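DUF917 domain-containing protein (Chromobacterium violaceum, PDB 2O3I) is of unknown function but belongs to the S-methyl thiohydantoin desulfurase-like (DUF917) family. Local coordinates at residues G25-S30 / N334-G339. The protein carries 2 engineered substitutions. Sequence-based numbering, arbitrary orientation.
Sequences GGTMIS and NGDLSG
Asp336 presents its carboxylate to the first turn of helix 28-35 and receives the backbone N-H of Met28. OD1 of Asp336 lies 3.1 Å from N of Met28 with an N-H...O angle of 164°, accepting through its syn lone pair. OD2 of Asp336 is 3.2 Å from N of Met28, but at 135° this bond is weak, so the grip is bifurcated and lopsided. Because N of Met28 belongs to the opening turn of a helix, the local dipole would probably favour a negative charge here. Carbon atoms frame the carboxylate: CA of Thr27 comes within 3.5 Å of Asp336 OD1, CG1 of Ile29 within 3.3 Å of OD2, and CG of Met28 within 3.8 Å of OD1. The Ile29 and Asp336 side chains run past one another in opposite directions, whereas the side chain of Met28, a selenomethionine, crosses that of Asp336 at about a right angle, and its end leads away.

The reach of Asp336 follows from its first torsion: chi1 of -71° sets CG opposite the carbonyl carbon, and the group extends across to Met28. OD1 has a second hydrogen-bond partner in Ser333 OG, which helps fix its position. The methyl CG2 of Thr27 lies 4.2 Å from CA of Gly335, so a side-chain carbon packs directly on the glycine backbone. Thr27 occupies the N-cap position, and its OG1 is hydrogen-bonded to Asn75.

The contact joins segments of the N- and C-terminal family regions: Met28 rests on Leu14, Gln15 and Cys18 of helix 10-19 and on Ala111 of helix 111-124, Asp336 also touches Cys18, and the short, weakly bonded helical turn at about 334-337 lies between strands 319-324 and 352-358 in chain order, two paired neighbours in the antiparallel sheet.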
loop_
_atom_site.group_PDB
_atom_site.type_symbol
_atom_site.label_atom_id
_atom_site.label_comp_id
_atom_site.label_asym_id
_atom_site.label_seq_id
_atom_site.Cartn_x
_atom_site.Cartn_y
_atom_site.Cartn_z
ATOM N N GLY A 25 2.196 23.294 2.102
ATOM C CA GLY A 25 0.830 23.454 1.625
ATOM C C GLY A 25 0.617 23.454 0.117
ATOM O O GLY A 25 -0.470 23.791 -0.352
ATOM N N GLY A 26 1.639 23.080 -0.647
ATOM C CA GLY A 26 1.505 23.050 -2.092
ATOM C C GLY A 26 1.954 24.350 -2.722
ATOM O O GLY A 26 1.776 25.415 -2.142
ATOM N N THR A 27 2.529 24.264 -3.917
ATOM C CA THR A 27 3.021 25.441 -4.626
ATOM C C THR A 27 1.901 26.258 -5.243
ATOM O O THR A 27 0.859 25.721 -5.632
ATOM C CB THR A 27 3.967 25.062 -5.775
ATOM O OG1 THR A 27 3.215 24.405 -6.802
ATOM C CG2 THR A 27 5.072 24.129 -5.283
HETATM N N MSE A 28 2.127 27.564 -5.331
HETATM C CA MSE A 28 1.160 28.459 -5.937
HETATM C C MSE A 28 1.133 28.115 -7.420
HETATM O O MSE A 28 0.124 28.293 -8.102
HETATM C CB MSE A 28 1.589 29.913 -5.739
HETATM C CG MSE A 28 1.461 30.402 -4.310
HETATM SE SE MSE A 28 2.342 32.102 -4.032
HETATM C CE MSE A 28 1.035 33.286 -4.812
ATOM N N ILE A 29 2.255 27.601 -7.906
ATOM C CA ILE A 29 2.380 27.219 -9.303
ATOM C C ILE A 29 1.301 26.216 -9.690
ATOM O O ILE A 29 0.561 26.426 -10.650
ATOM C CB ILE A 29 3.761 26.613 -9.565
ATOM C CG1 ILE A 29 4.842 27.596 -9.090
ATOM C CG2 ILE A 29 3.903 26.279 -11.049
ATOM C CD1 ILE A 29 6.270 27.070 -9.150
ATOM N N SER A 30 1.204 25.126 -8.934
ATOM C CA SER A 30 0.204 24.108 -9.221
ATOM C C SER A 30 -1.192 24.616 -8.867
ATOM O O SER A 30 -2.173 24.198 -9.463
ATOM C CB SER A 30 0.508 22.811 -8.455
ATOM O OG SER A 30 0.237 22.935 -7.071
ATOM N N ASN A 334 8.255 26.887 0.248
ATOM C CA ASN A 334 9.613 26.438 -0.032
ATOM C C ASN A 334 9.733 25.971 -1.483
ATOM O O ASN A 334 10.743 26.222 -2.142
ATOM C CB ASN A 334 9.997 25.321 0.932
ATOM C CG ASN A 334 10.164 25.827 2.350
ATOM O OD1 ASN A 334 9.622 25.254 3.297
ATOM N ND2 ASN A 334 10.920 26.912 2.502
ATOM N N GLY A 335 8.702 25.300 -1.979
ATOM C CA GLY A 335 8.739 24.852 -3.356
ATOM C C GLY A 335 8.762 26.044 -4.307
ATOM O O GLY A 335 9.474 26.032 -5.316
ATOM N N ASP A 336 7.993 27.082 -3.985
ATOM C CA ASP A 336 7.933 28.267 -4.831
ATOM C C ASP A 336 9.243 29.055 -4.891
ATOM O O ASP A 336 9.518 29.725 -5.886
ATOM C CB ASP A 336 6.798 29.192 -4.378
ATOM C CG ASP A 336 5.424 28.629 -4.691
ATOM O OD1 ASP A 336 4.653 28.375 -3.741
ATOM O OD2 ASP A 336 5.115 28.439 -5.887
ATOM N N LEU A 337 10.049 28.982 -3.834
ATOM C CA LEU A 337 11.325 29.700 -3.817
ATOM C C LEU A 337 12.337 29.135 -4.806
ATOM O O LEU A 337 13.164 29.875 -5.324
ATOM C CB LEU A 337 11.947 29.701 -2.416
ATOM C CG LEU A 337 11.411 30.690 -1.377
ATOM C CD1 LEU A 337 12.249 30.576 -0.115
ATOM C CD2 LEU A 337 11.468 32.114 -1.914
ATOM N N SER A 338 12.281 27.833 -5.066
ATOM C CA SER A 338 13.209 27.217 -6.015
ATOM C C SER A 338 13.020 27.845 -7.402
ATOM O O SER A 338 11.892 28.107 -7.821
ATOM C CB SER A 338 12.971 25.707 -6.080
ATOM N N GLY A 339 14.119 28.086 -8.114
ATOM C CA GLY A 339 14.006 28.695 -9.431
ATOM C C GLY A 339 15.133 28.419 -10.415
ATOM O O GLY A 339 15.930 27.494 -10.233
#